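ABC transporter, substrate binding protein (Mannopine) (Agrobacterium fabrum, PDB 5L9S) serves as the periplasmic substrate-binding component of an ABC transporter, probably capturing opines such as mannopine for uptake into the cell. Local coordinates at residues T111-K116 with Y204-I209; Q197-D202 with Y222-S227; G55-D60 with A239-A244. All coordinates share one frame; numbering follows the deposited sequence.

Overall arrangement
The chain has the two-lobed form of a periplasmic binding protein, here open and without substrate, and the contacts lie at its two ends. Contacts 1 and 2 sit together, centres 8 Å apart: strand 103-116 pairs with strand 206-210 on one side and strand 224-240 on the other, there with probable hydrogen bonds such as Leu113 O to Ser227 N (2.9 Å). An acetate, probably from the crystallisation liquor, meets Tyr115 of contact 1. Contact 3 lies across the chain's centre, about 41 Å from contact 1 and 43 Å from contact 2, centre to centre. Strand 224-240 joins contacts 2 and 3, running from Ile224 to the other lobe, where 239-244 meets 55-60.

Contact 1 (T111-K116 with Y204-I209); sequences TLLAYK and YRVGQI. With ACT (acetate ion), chain C.
Ala114 and Gly207 form a hydrogen-bonded pair in an antiparallel beta ladder, part of the mixed sheet that runs through this periplasmic binding protein. Ala114 N donates to Gly207 O at 2.9 Å, almost perfectly straight at 178°, and the return bond is equally short. Reciprocal bonds between Leu112 and Ile209 and one from Lys116 N to Arg205 O extend the ladder. Glycine suits position 207 because a CB there would run into CE1 of the Tyr204 ring. On the same face as Ala114, Ile209 places CG1 between its own backbone N and carbonyl carbon (chi1 72°), which turns the branch along the sheet until CG1 lies 3.7 Å from Ala114 CB. Alanine's single methyl is short enough for the isoleucine branch to lie against it.

On the other face one contact runs diagonally. Leu113 reaches past its direct partner Gln208, its CD1 meeting CG1 of Val206 at 3.6 Å as the two branched chains cross at a slant. Both are buried and apolar, and Met130 of helix 127-130 packs on both. Tyr115 also starts on this face, but its ring leads away from the partner strand; its OH donates to OXT of an acetate, probably from the crystallisation liquor, 2.9 Å away near the ring plane.

At the partly exposed end, the extended Lys116 chain lays CD over one face of the poorly ordered Arg205 guanidinium, 3.6 Å from NH2. Asp202 offers both cations long, weak ion pairs, its OD1 toward Lys116 NZ and its OD2 toward Arg205 NH1, while those two nitrogens stand 3.9 Å apart.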
ATOM      1  N   THR A 111      -0.984  -6.347   2.908  1.00 37.15           N
ATOM      2  CA  THR A 111      -1.256  -6.620   4.318  1.00 37.58           C
ATOM      3  C   THR A 111      -2.081  -7.888   4.173  1.00 40.70           C
ATOM      4  O   THR A 111      -3.106  -7.889   3.502  1.00 40.47           O
ATOM      5  CB  THR A 111      -1.993  -5.467   5.049  1.00 44.39           C
ATOM      6  OG1 THR A 111      -1.287  -4.236   4.878  1.00 41.65           O
ATOM      7  CG2 THR A 111      -2.100  -5.715   6.536  1.00 37.23           C
ATOM      8  N   LEU A 112      -1.554  -8.991   4.660  1.00 37.53           N
ATOM      9  CA  LEU A 112      -2.206 -10.267   4.465  1.00 37.77           C
ATOM     10  C   LEU A 112      -2.140 -11.183   5.670  1.00 41.18           C
ATOM     11  O   LEU A 112      -1.531 -10.852   6.689  1.00 40.99           O
ATOM     12  CB  LEU A 112      -1.602 -10.989   3.222  1.00 37.20           C
ATOM     13  CG  LEU A 112      -0.091 -10.904   2.907  1.00 39.09           C
ATOM     14  CD1 LEU A 112       0.797 -11.388   4.067  1.00 39.61           C
ATOM     15  CD2 LEU A 112       0.209 -11.696   1.702  1.00 40.67           C
ATOM     16  N   LEU A 113      -2.743 -12.358   5.505  1.00 36.58           N
ATOM     17  CA  LEU A 113      -2.786 -13.430   6.458  1.00 37.10           C
ATOM     18  C   LEU A 113      -1.477 -14.182   6.344  1.00 40.13           C
ATOM     19  O   LEU A 113      -1.142 -14.697   5.280  1.00 38.58           O
ATOM     20  CB  LEU A 113      -3.976 -14.356   6.123  1.00 38.58           C
ATOM     21  CG  LEU A 113      -4.092 -15.666   6.917  1.00 45.67           C
ATOM     22  CD1 LEU A 113      -4.370 -15.414   8.343  1.00 46.53           C
ATOM     23  CD2 LEU A 113      -5.167 -16.503   6.371  1.00 50.52           C
ATOM     24  N   ALA A 114      -0.726 -14.204   7.430  1.00 39.16           N
ATOM     25  CA  ALA A 114       0.532 -14.915   7.545  1.00 40.06           C
ATOM     26  C   ALA A 114       0.377 -15.855   8.745  1.00 46.53           C
ATOM     27  O   ALA A 114      -0.389 -15.570   9.677  1.00 45.66           O
ATOM     28  CB  ALA A 114       1.660 -13.942   7.770  1.00 40.29           C
ATOM     29  N   TYR A 115       1.056 -17.004   8.686  1.00 43.37           N
ATOM     30  CA  TYR A 115       0.979 -18.048   9.700  1.00 43.62           C
ATOM     31  C   TYR A 115       2.306 -18.796   9.895  1.00 46.83           C
ATOM     32  O   TYR A 115       3.129 -18.853   8.974  1.00 43.52           O
ATOM     33  CB  TYR A 115      -0.143 -19.046   9.312  1.00 44.48           C
ATOM     34  CG  TYR A 115      -0.038 -19.523   7.882  1.00 44.40           C
ATOM     35  CD1 TYR A 115       0.866 -20.518   7.523  1.00 46.41           C
ATOM     36  CD2 TYR A 115      -0.803 -18.945   6.874  1.00 44.37           C
ATOM     37  CE1 TYR A 115       1.033 -20.899   6.197  1.00 46.58           C
ATOM     38  CE2 TYR A 115      -0.650 -19.326   5.538  1.00 44.92           C
ATOM     39  CZ  TYR A 115       0.254 -20.323   5.208  1.00 53.26           C
ATOM     40  OH  TYR A 115       0.429 -20.717   3.899  1.00 56.85           O
ATOM     41  N   LYS A 116       2.490 -19.413  11.087  1.00 46.68           N
ATOM     42  CA  LYS A 116       3.641 -20.302  11.329  1.00 48.89           C
ATOM     43  C   LYS A 116       3.255 -21.652  10.743  1.00 54.14           C
ATOM     44  O   LYS A 116       2.137 -22.112  10.980  1.00 53.91           O
ATOM     45  CB  LYS A 116       3.955 -20.472  12.831  1.00 53.57           C
ATOM     46  CG  LYS A 116       5.264 -21.219  13.088  1.00 53.01           C
ATOM     47  CD  LYS A 116       5.617 -21.271  14.523  1.00 73.92           C
ATOM     48  CE  LYS A 116       6.763 -22.220  14.796  1.00 89.38           C
ATOM     49  NZ  LYS A 116       7.106 -22.271  16.246  1.00 96.35           N
ATOM     50  N   TYR A 204       2.631 -15.511  18.520  1.00 66.66           N
ATOM     51  CA  TYR A 204       1.464 -15.754  17.671  1.00 64.12           C
ATOM     52  C   TYR A 204       1.831 -16.719  16.562  1.00 65.29           C
ATOM     53  O   TYR A 204       3.017 -16.793  16.137  1.00 65.48           O
ATOM     54  CB  TYR A 204       0.825 -14.464  17.093  1.00 62.46           C
ATOM     55  CG  TYR A 204       1.621 -13.777  16.008  1.00 60.50           C
ATOM     56  CD1 TYR A 204       1.400 -14.067  14.662  1.00 59.29           C
ATOM     57  CD2 TYR A 204       2.539 -12.785  16.319  1.00 61.30           C
ATOM     58  CE1 TYR A 204       2.104 -13.408  13.658  1.00 57.30           C
ATOM     59  CE2 TYR A 204       3.261 -12.134  15.329  1.00 59.80           C
ATOM     60  CZ  TYR A 204       3.018 -12.418  13.997  1.00 65.88           C
ATOM     61  OH  TYR A 204       3.725 -11.733  13.037  1.00 63.55           O
ATOM     62  N   ARG A 205       0.790 -17.434  16.092  1.00 58.79           N
ATOM     63  CA  ARG A 205       0.865 -18.442  15.041  1.00 57.77           C
ATOM     64  C   ARG A 205       0.026 -18.078  13.789  1.00 55.89           C
ATOM     65  O   ARG A 205       0.265 -18.638  12.719  1.00 54.82           O
ATOM     66  CB  ARG A 205       0.485 -19.831  15.595  1.00 61.64           C
ATOM     67  CG  ARG A 205       1.476 -20.366  16.631  1.00 78.98           C
ATOM     68  CD  ARG A 205       1.275 -21.843  16.905  1.00 94.77           C
ATOM     69  NE  ARG A 205       1.922 -22.680  15.890  1.00108.09           N
ATOM     70  CZ  ARG A 205       2.993 -23.438  16.111  1.00131.71           C
ATOM     71  NH1 ARG A 205       3.547 -23.485  17.319  1.00120.94           N
ATOM     72  NH2 ARG A 205       3.510 -24.168  15.130  1.00122.55           N
ATOM     73  N   VAL A 206      -0.964 -17.173  13.930  1.00 48.54           N
ATOM     74  CA  VAL A 206      -1.818 -16.701  12.838  1.00 45.70           C
ATOM     75  C   VAL A 206      -2.011 -15.194  12.989  1.00 47.00           C
ATOM     76  O   VAL A 206      -2.462 -14.755  14.038  1.00 48.49           O
ATOM     77  CB  VAL A 206      -3.184 -17.423  12.799  1.00 50.60           C
ATOM     78  CG1 VAL A 206      -4.001 -16.955  11.600  1.00 48.26           C
ATOM     79  CG2 VAL A 206      -3.017 -18.938  12.771  1.00 52.27           C
ATOM     80  N   GLY A 207      -1.682 -14.416  11.958  1.00 39.14           N
ATOM     81  CA  GLY A 207      -1.809 -12.970  12.049  1.00 37.04           C
ATOM     82  C   GLY A 207      -1.938 -12.197  10.767  1.00 42.56           C
ATOM     83  O   GLY A 207      -1.687 -12.724   9.690  1.00 42.33           O
ATOM     84  N   GLN A 208      -2.377 -10.942  10.883  1.00 41.04           N
ATOM     85  CA  GLN A 208      -2.490 -10.018   9.773  1.00 39.99           C
ATOM     86  C   GLN A 208      -1.240  -9.145   9.893  1.00 46.67           C
ATOM     87  O   GLN A 208      -1.107  -8.382  10.857  1.00 44.87           O
ATOM     88  CB  GLN A 208      -3.774  -9.184   9.865  1.00 40.88           C
ATOM     89  CG  GLN A 208      -3.824  -8.062   8.844  1.00 46.71           C
ATOM     90  CD  GLN A 208      -5.117  -7.294   8.907  1.00 56.07           C
ATOM     91  OE1 GLN A 208      -6.122  -7.660   8.307  1.00 56.95           O
ATOM     92  NE2 GLN A 208      -5.115  -6.178   9.571  1.00 54.02           N
ATOM     93  N   ILE A 209      -0.275  -9.351   8.987  1.00 44.31           N
ATOM     94  CA  ILE A 209       0.985  -8.594   8.996  1.00 44.10           C
ATOM     95  C   ILE A 209       1.303  -8.050   7.599  1.00 45.45           C
ATOM     96  O   ILE A 209       0.556  -8.327   6.666  1.00 43.01           O
ATOM     97  CB  ILE A 209       2.163  -9.380   9.639  1.00 48.52           C
ATOM     98  CG1 ILE A 209       2.648 -10.528   8.751  1.00 48.28           C
ATOM     99  CG2 ILE A 209       1.815  -9.856  11.074  1.00 53.38           C
ATOM    100  CD1 ILE A 209       3.964 -11.189   9.226  1.00 60.63           C
TER
HETATM  101  C   ACT C 401       2.578 -23.238   2.979  1.00 83.77           C
HETATM  102  O   ACT C 401       3.203 -22.125   2.963  1.00 82.54           O
HETATM  103  OXT ACT C 401       1.438 -23.439   3.504  1.00 84.18           O
HETATM  104  CH3 ACT C 401       3.257 -24.462   2.297  1.00 82.25           C

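Contact 2 (Q197-D202 with Y222-S227); sequences QAFRND and YKIGWS
Tyr222 lies against Phe199 and Arg200 where the end of helix 192-200, closed by a Schellman motif with Asp202 taking the positive phi, packs on the start of strand 224-240. Tyr222 CB comes first, 4.0 Å from CE1 at the edge of the Phe199 ring. Further out, the two aromatic side chains run alongside one another, pointing opposite ways, and the tyrosine ring passes on to the helix backbone, CE1 lying 4.0 Å from Arg200 CA. CE2 and CZ then meet Arg200 CG, the latter at 3.6 Å. At the tip, OH rests 3.4 Å from the same CG, the arginine chain crossing the tyrosine at about a right angle. Arginine suits this partly exposed place: its CB and CG methylenes touch the phenol end of the tyrosine, while NH1 of its guanidinium forms a salt bridge with Glu220.

Phe199 fills the buried side. With CG anti to its backbone N (chi1 -167°), it turns one ring face to Ile224, whose CD1 makes a CH-pi contact 4.1 Å from the ring centroid and 15° off the normal. Between Tyr222 and Ile224 the backbone folds through an inverse gamma turn centred on Lys223, whose O sits in the plane of the Phe199 ring, 3.9 Å from CZ.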
ATOM      1  N   GLN A 197       9.230  -9.377  15.897  1.00 53.95           N
ATOM      2  CA  GLN A 197       9.748  -9.853  17.189  1.00 55.73           C
ATOM      3  C   GLN A 197       8.797 -10.930  17.746  1.00 58.41           C
ATOM      4  O   GLN A 197       9.241 -11.998  18.163  1.00 59.43           O
ATOM      5  CB  GLN A 197       9.870  -8.717  18.227  1.00 58.78           C
ATOM      6  CG  GLN A 197      10.736  -7.485  17.875  1.00 88.66           C
ATOM      7  CD  GLN A 197      12.239  -7.664  17.742  1.00120.16           C
ATOM      8  OE1 GLN A 197      12.907  -6.878  17.047  1.00112.49           O
ATOM      9  NE2 GLN A 197      12.824  -8.644  18.439  1.00119.10           N
ATOM     10  N   ALA A 198       7.485 -10.633  17.745  1.00 52.94           N
ATOM     11  CA  ALA A 198       6.431 -11.504  18.254  1.00 53.88           C
ATOM     12  C   ALA A 198       6.430 -12.856  17.541  1.00 59.08           C
ATOM     13  O   ALA A 198       6.211 -13.877  18.188  1.00 60.84           O
ATOM     14  CB  ALA A 198       5.077 -10.823  18.114  1.00 52.98           C
ATOM     15  N   PHE A 199       6.699 -12.867  16.223  1.00 52.50           N
ATOM     16  CA  PHE A 199       6.776 -14.104  15.481  1.00 51.53           C
ATOM     17  C   PHE A 199       8.049 -14.888  15.857  1.00 57.51           C
ATOM     18  O   PHE A 199       7.952 -16.103  16.065  1.00 60.22           O
ATOM     19  CB  PHE A 199       6.682 -13.861  13.963  1.00 50.41           C
ATOM     20  CG  PHE A 199       6.440 -15.143  13.195  1.00 51.48           C
ATOM     21  CD1 PHE A 199       7.515 -15.954  12.787  1.00 54.11           C
ATOM     22  CD2 PHE A 199       5.145 -15.558  12.893  1.00 52.79           C
ATOM     23  CE1 PHE A 199       7.289 -17.149  12.100  1.00 54.02           C
ATOM     24  CE2 PHE A 199       4.923 -16.752  12.195  1.00 54.85           C
ATOM     25  CZ  PHE A 199       5.995 -17.538  11.810  1.00 52.64           C
ATOM     26  N   ARG A 200       9.221 -14.202  15.957  1.00 53.73           N
ATOM     27  CA  ARG A 200      10.509 -14.789  16.348  1.00 56.08           C
ATOM     28  C   ARG A 200      10.404 -15.466  17.704  1.00 65.62           C
ATOM     29  O   ARG A 200      10.972 -16.536  17.888  1.00 69.47           O
ATOM     30  CB  ARG A 200      11.605 -13.712  16.433  1.00 56.23           C
ATOM     31  CG  ARG A 200      12.043 -13.134  15.123  1.00 57.15           C
ATOM     32  CD  ARG A 200      13.165 -12.183  15.372  1.00 66.18           C
ATOM     33  NE  ARG A 200      13.579 -11.582  14.129  1.00 68.12           N
ATOM     34  CZ  ARG A 200      13.848 -10.294  13.980  1.00 77.94           C
ATOM     35  NH1 ARG A 200      14.256  -9.833  12.808  1.00 60.03           N
ATOM     36  NH2 ARG A 200      13.662  -9.446  14.988  1.00 63.39           N
ATOM     37  N   ASN A 201       9.696 -14.832  18.653  1.00 63.70           N
ATOM     38  CA  ASN A 201       9.496 -15.313  20.022  1.00 67.63           C
ATOM     39  C   ASN A 201       8.344 -16.312  20.133  1.00 75.24           C
ATOM     40  O   ASN A 201       8.135 -16.887  21.197  1.00 77.86           O
ATOM     41  CB  ASN A 201       9.294 -14.126  20.969  1.00 65.25           C
ATOM     42  CG  ASN A 201      10.520 -13.256  21.088  1.00 77.29           C
ATOM     43  OD1 ASN A 201      11.638 -13.736  21.292  1.00 74.55           O
ATOM     44  ND2 ASN A 201      10.344 -11.956  20.940  1.00 67.80           N
ATOM     45  N   ASP A 202       7.623 -16.538  19.023  1.00 72.37           N
ATOM     46  CA  ASP A 202       6.474 -17.436  18.900  1.00 73.88           C
ATOM     47  C   ASP A 202       5.307 -16.982  19.788  1.00 80.53           C
ATOM     48  O   ASP A 202       4.680 -17.796  20.469  1.00 82.99           O
ATOM     49  CB  ASP A 202       6.874 -18.915  19.132  1.00 79.35           C
ATOM     50  CG  ASP A 202       5.925 -19.923  18.496  1.00100.67           C
ATOM     51  OD1 ASP A 202       5.429 -19.651  17.367  1.00 99.24           O
ATOM     52  OD2 ASP A 202       5.688 -20.990  19.118  1.00113.36           O
ATOM     53  N   TYR A 222      12.776 -18.473   9.100  1.00 47.63           N
ATOM     54  CA  TYR A 222      11.578 -18.848   9.836  1.00 47.19           C
ATOM     55  C   TYR A 222      10.547 -19.582   8.976  1.00 52.21           C
ATOM     56  O   TYR A 222      10.391 -19.326   7.784  1.00 49.17           O
ATOM     57  CB  TYR A 222      10.957 -17.660  10.570  1.00 45.09           C
ATOM     58  CG  TYR A 222      11.819 -17.173  11.713  1.00 47.06           C
ATOM     59  CD1 TYR A 222      11.791 -17.808  12.953  1.00 51.68           C
ATOM     60  CD2 TYR A 222      12.672 -16.082  11.553  1.00 45.75           C
ATOM     61  CE1 TYR A 222      12.580 -17.359  14.012  1.00 53.24           C
ATOM     62  CE2 TYR A 222      13.452 -15.612  12.607  1.00 47.39           C
ATOM     63  CZ  TYR A 222      13.407 -16.256  13.836  1.00 56.27           C
ATOM     64  OH  TYR A 222      14.168 -15.803  14.890  1.00 55.05           O
ATOM     65  N   LYS A 223       9.883 -20.541   9.625  1.00 53.13           N
ATOM     66  CA  LYS A 223       8.842 -21.410   9.112  1.00 53.19           C
ATOM     67  C   LYS A 223       7.514 -20.616   9.034  1.00 55.89           C
ATOM     68  O   LYS A 223       6.576 -20.873   9.780  1.00 58.01           O
ATOM     69  CB  LYS A 223       8.747 -22.659  10.019  1.00 58.56           C
ATOM     70  CG  LYS A 223       9.505 -23.892   9.509  1.00 79.10           C
ATOM     71  CD  LYS A 223      11.014 -23.696   9.382  1.00 90.72           C
ATOM     72  CE  LYS A 223      11.609 -24.590   8.323  1.00103.98           C
ATOM     73  NZ  LYS A 223      13.000 -24.186   8.008  1.00112.95           N
ATOM     74  N   ILE A 224       7.468 -19.637   8.122  1.00 47.74           N
ATOM     75  CA  ILE A 224       6.336 -18.765   7.882  1.00 44.85           C
ATOM     76  C   ILE A 224       5.802 -18.941   6.467  1.00 53.19           C
ATOM     77  O   ILE A 224       6.564 -19.123   5.515  1.00 55.87           O
ATOM     78  CB  ILE A 224       6.697 -17.260   8.186  1.00 44.69           C
ATOM     79  CG1 ILE A 224       5.424 -16.350   8.208  1.00 41.61           C
ATOM     80  CG2 ILE A 224       7.795 -16.702   7.266  1.00 43.14           C
ATOM     81  CD1 ILE A 224       5.590 -14.974   8.710  1.00 39.97           C
ATOM     82  N   GLY A 225       4.489 -18.848   6.364  1.00 48.45           N
ATOM     83  CA  GLY A 225       3.763 -18.862   5.113  1.00 46.59           C
ATOM     84  C   GLY A 225       2.774 -17.714   5.084  1.00 46.04           C
ATOM     85  O   GLY A 225       2.561 -17.044   6.090  1.00 44.11           O
ATOM     86  N   TRP A 226       2.158 -17.483   3.941  1.00 42.30           N
ATOM     87  CA  TRP A 226       1.138 -16.456   3.829  1.00 41.31           C
ATOM     88  C   TRP A 226       0.168 -16.798   2.739  1.00 44.10           C
ATOM     89  O   TRP A 226       0.455 -17.667   1.903  1.00 44.76           O
ATOM     90  CB  TRP A 226       1.724 -15.037   3.654  1.00 39.27           C
ATOM     91  CG  TRP A 226       2.715 -14.909   2.540  1.00 39.77           C
ATOM     92  CD1 TRP A 226       2.454 -14.691   1.221  1.00 41.40           C
ATOM     93  CD2 TRP A 226       4.140 -14.981   2.660  1.00 40.39           C
ATOM     94  NE1 TRP A 226       3.632 -14.635   0.507  1.00 40.89           N
ATOM     95  CE2 TRP A 226       4.680 -14.804   1.368  1.00 43.49           C
ATOM     96  CE3 TRP A 226       5.015 -15.198   3.735  1.00 42.39           C
ATOM     97  CZ2 TRP A 226       6.051 -14.801   1.129  1.00 43.39           C
ATOM     98  CZ3 TRP A 226       6.374 -15.228   3.490  1.00 44.19           C
ATOM     99  CH2 TRP A 226       6.878 -15.030   2.203  1.00 44.45           C
ATOM    100  N   SER A 227      -1.002 -16.135   2.764  1.00 38.47           N
ATOM    101  CA  SER A 227      -2.030 -16.325   1.751  1.00 37.27           C
ATOM    102  C   SER A 227      -2.441 -14.992   1.094  1.00 39.38           C
ATOM    103  O   SER A 227      -2.597 -13.992   1.795  1.00 37.38           O
ATOM    104  CB  SER A 227      -3.227 -17.038   2.368  1.00 38.53           C
ATOM    105  OG  SER A 227      -4.283 -17.031   1.430  1.00 44.67           O
TER

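Contact 3 (G55-D60 with A239-A244); sequences GNVTWD and ALVRGA
Val57 meets the turn 241-243 with both methyls, because its chi1 of -87° sets CG1 anti to the carbonyl carbon and CG2 between the backbone N and that carbon. In the fold, the loop leading from helix 41-53 into strand 61-65 here joins the far end of strand 224-240, in the lobe opposite the other two contacts. Val57 and Val241 lie side by side, pointing opposite ways, with Val57 CG1 4.0 Å from Val241 CG1. Val57 CG2 comes tightly to Gly243 O, at 3.2 Å. Glycine suits position 243, where the chain takes a positive phi as it turns.

Val241 N donates to Asp60 O at 2.9 Å, arriving well above the carbonyl plane, and a backbone bond between Ala239 and Tyr62 continues the antiparallel pairing. Leu240 CD1 also packs against Asp60 O, at 3.4 Å. Beta-branched Val241 turns toward the loop, its CB 3.5 Å from Trp59 O. The indole of Trp59 turns away instead, to Val48 and Met51 of helix 41-53.

Asp60 holds CG anti to its own carbonyl carbon (chi1 -64°), which swings the carboxylate to the side of Ala244. Buried though it is, both oxygens are bonded: OD2 takes Val6 N, and OD1 takes Asn246 N just ahead of helix 247-258, where the helix start would be expected to favour a negative charge. Alanine suits position 244, its methyl lying against the carboxylate, with Ala244 CB 3.4 Å from Asp60 OD1.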
ATOM      1  N   GLY A  55       2.301  31.885  -2.617  1.00102.56           N
ATOM      2  CA  GLY A  55       2.376  31.570  -4.042  1.00101.47           C
ATOM      3  C   GLY A  55       3.551  30.657  -4.374  1.00100.75           C
ATOM      4  O   GLY A  55       3.516  29.923  -5.367  1.00 97.88           O
ATOM      5  N   ASN A  56       4.579  30.673  -3.491  1.00 96.14           N
ATOM      6  CA  ASN A  56       5.888  30.044  -3.594  1.00 93.55           C
ATOM      7  C   ASN A  56       5.912  28.489  -3.535  1.00 93.92           C
ATOM      8  O   ASN A  56       6.316  27.862  -2.540  1.00 89.90           O
ATOM      9  CB  ASN A  56       6.843  30.645  -2.559  1.00 92.27           C
ATOM     10  CG  ASN A  56       8.311  30.478  -2.892  1.00 98.44           C
ATOM     11  OD1 ASN A  56       9.190  30.796  -2.080  1.00 96.29           O
ATOM     12  ND2 ASN A  56       8.624  29.983  -4.095  1.00 78.66           N
ATOM     13  N   VAL A  57       5.576  27.896  -4.679  1.00 90.82           N
ATOM     14  CA  VAL A  57       5.594  26.465  -4.900  1.00 87.10           C
ATOM     15  C   VAL A  57       7.015  26.091  -5.294  1.00 89.56           C
ATOM     16  O   VAL A  57       7.493  26.500  -6.356  1.00 90.83           O
ATOM     17  CB  VAL A  57       4.562  26.001  -5.966  1.00 91.73           C
ATOM     18  CG1 VAL A  57       3.201  25.736  -5.342  1.00 90.91           C
ATOM     19  CG2 VAL A  57       4.454  27.004  -7.113  1.00 95.74           C
ATOM     20  N   THR A  58       7.704  25.344  -4.425  1.00 83.06           N
ATOM     21  CA  THR A  58       9.056  24.906  -4.707  1.00 81.57           C
ATOM     22  C   THR A  58       9.036  23.540  -5.377  1.00 81.88           C
ATOM     23  O   THR A  58       9.778  23.329  -6.331  1.00 83.39           O
ATOM     24  CB  THR A  58       9.926  24.997  -3.455  1.00 92.12           C
ATOM     25  OG1 THR A  58       9.988  26.367  -3.048  1.00 98.15           O
ATOM     26  CG2 THR A  58      11.360  24.486  -3.684  1.00 93.19           C
ATOM     27  N   TRP A  59       8.135  22.656  -4.928  1.00 73.19           N
ATOM     28  CA  TRP A  59       7.983  21.262  -5.343  1.00 67.99           C
ATOM     29  C   TRP A  59       6.989  21.076  -6.491  1.00 71.20           C
ATOM     30  O   TRP A  59       6.006  21.810  -6.587  1.00 74.33           O
ATOM     31  CB  TRP A  59       7.555  20.395  -4.156  1.00 63.32           C
ATOM     32  CG  TRP A  59       8.430  20.398  -2.937  1.00 63.57           C
ATOM     33  CD1 TRP A  59       9.641  21.006  -2.777  1.00 67.87           C
ATOM     34  CD2 TRP A  59       8.145  19.735  -1.699  1.00 61.60           C
ATOM     35  NE1 TRP A  59      10.121  20.776  -1.509  1.00 66.25           N
ATOM     36  CE2 TRP A  59       9.231  19.988  -0.830  1.00 65.60           C
ATOM     37  CE3 TRP A  59       7.068  18.939  -1.240  1.00 60.65           C
ATOM     38  CZ2 TRP A  59       9.265  19.499   0.480  1.00 63.92           C
ATOM     39  CZ3 TRP A  59       7.112  18.431   0.052  1.00 60.68           C
ATOM     40  CH2 TRP A  59       8.209  18.694   0.889  1.00 62.33           C
ATOM     41  N   ASP A  60       7.253  20.085  -7.357  1.00 63.32           N
ATOM     42  CA  ASP A  60       6.421  19.728  -8.500  1.00 62.24           C
ATOM     43  C   ASP A  60       5.593  18.480  -8.188  1.00 61.58           C
ATOM     44  O   ASP A  60       4.412  18.401  -8.544  1.00 60.87           O
ATOM     45  CB  ASP A  60       7.304  19.445  -9.729  1.00 65.08           C
ATOM     46  CG  ASP A  60       8.089  20.635 -10.224  1.00 84.59           C
ATOM     47  OD1 ASP A  60       7.472  21.562 -10.757  1.00 88.98           O
ATOM     48  OD2 ASP A  60       9.327  20.607 -10.134  1.00 91.54           O
ATOM     49  N   ALA A 239       1.704  12.484  -6.745  1.00 48.37           N
ATOM     50  CA  ALA A 239       0.787  13.621  -6.888  1.00 50.71           C
ATOM     51  C   ALA A 239       1.507  14.864  -7.418  1.00 58.62           C
ATOM     52  O   ALA A 239       2.678  15.087  -7.113  1.00 57.29           O
ATOM     53  CB  ALA A 239       0.121  13.922  -5.559  1.00 51.09           C
ATOM     54  N   LEU A 240       0.795  15.653  -8.235  1.00 60.80           N
ATOM     55  CA  LEU A 240       1.275  16.900  -8.846  1.00 63.71           C
ATOM     56  C   LEU A 240       0.791  18.079  -8.002  1.00 67.84           C
ATOM     57  O   LEU A 240      -0.414  18.252  -7.832  1.00 67.84           O
ATOM     58  CB  LEU A 240       0.784  17.012 -10.312  1.00 65.81           C
ATOM     59  CG  LEU A 240       1.088  18.312 -11.097  1.00 74.39           C
ATOM     60  CD1 LEU A 240       2.581  18.482 -11.369  1.00 74.03           C
ATOM     61  CD2 LEU A 240       0.345  18.315 -12.415  1.00 79.32           C
ATOM     62  N   VAL A 241       1.751  18.822  -7.404  1.00 64.89           N
ATOM     63  CA  VAL A 241       1.533  19.984  -6.534  1.00 66.65           C
ATOM     64  C   VAL A 241       0.828  21.099  -7.289  1.00 75.16           C
ATOM     65  O   VAL A 241       1.226  21.440  -8.411  1.00 76.36           O
ATOM     66  CB  VAL A 241       2.844  20.469  -5.862  1.00 70.31           C
ATOM     67  CG1 VAL A 241       2.658  21.811  -5.148  1.00 72.72           C
ATOM     68  CG2 VAL A 241       3.384  19.419  -4.898  1.00 66.64           C
ATOM     69  N   ARG A 242      -0.235  21.652  -6.666  1.00 73.89           N
ATOM     70  CA  ARG A 242      -1.054  22.716  -7.233  1.00 77.32           C
ATOM     71  C   ARG A 242      -0.207  23.851  -7.788  1.00 85.60           C
ATOM     72  O   ARG A 242       0.475  24.563  -7.040  1.00 86.19           O
ATOM     73  CB  ARG A 242      -2.094  23.213  -6.233  1.00 76.06           C
ATOM     74  CG  ARG A 242      -3.429  23.504  -6.882  1.00 82.31           C
ATOM     75  CD  ARG A 242      -4.446  23.936  -5.853  1.00 90.83           C
ATOM     76  NE  ARG A 242      -5.589  23.027  -5.809  1.00101.87           N
ATOM     77  CZ  ARG A 242      -6.859  23.416  -5.836  1.00128.50           C
ATOM     78  NH1 ARG A 242      -7.165  24.710  -5.886  1.00119.50           N
ATOM     79  NH2 ARG A 242      -7.834  22.518  -5.796  1.00120.92           N
ATOM     80  N   GLY A 243      -0.213  23.941  -9.118  1.00 84.67           N
ATOM     81  CA  GLY A 243       0.536  24.930  -9.882  1.00 87.68           C
ATOM     82  C   GLY A 243       2.035  24.752  -9.759  1.00 90.20           C
ATOM     83  O   GLY A 243       2.747  25.704  -9.453  1.00 91.62           O
ATOM     84  N   ALA A 244       2.519  23.519  -9.966  1.00 83.52           N
ATOM     85  CA  ALA A 244       3.933  23.180  -9.878  1.00 81.34           C
ATOM     86  C   ALA A 244       4.774  24.073 -10.830  1.00 88.32           C
ATOM     87  O   ALA A 244       4.281  24.403 -11.919  1.00 89.96           O
ATOM     88  CB  ALA A 244       4.114  21.720 -10.234  1.00 78.45           C
TER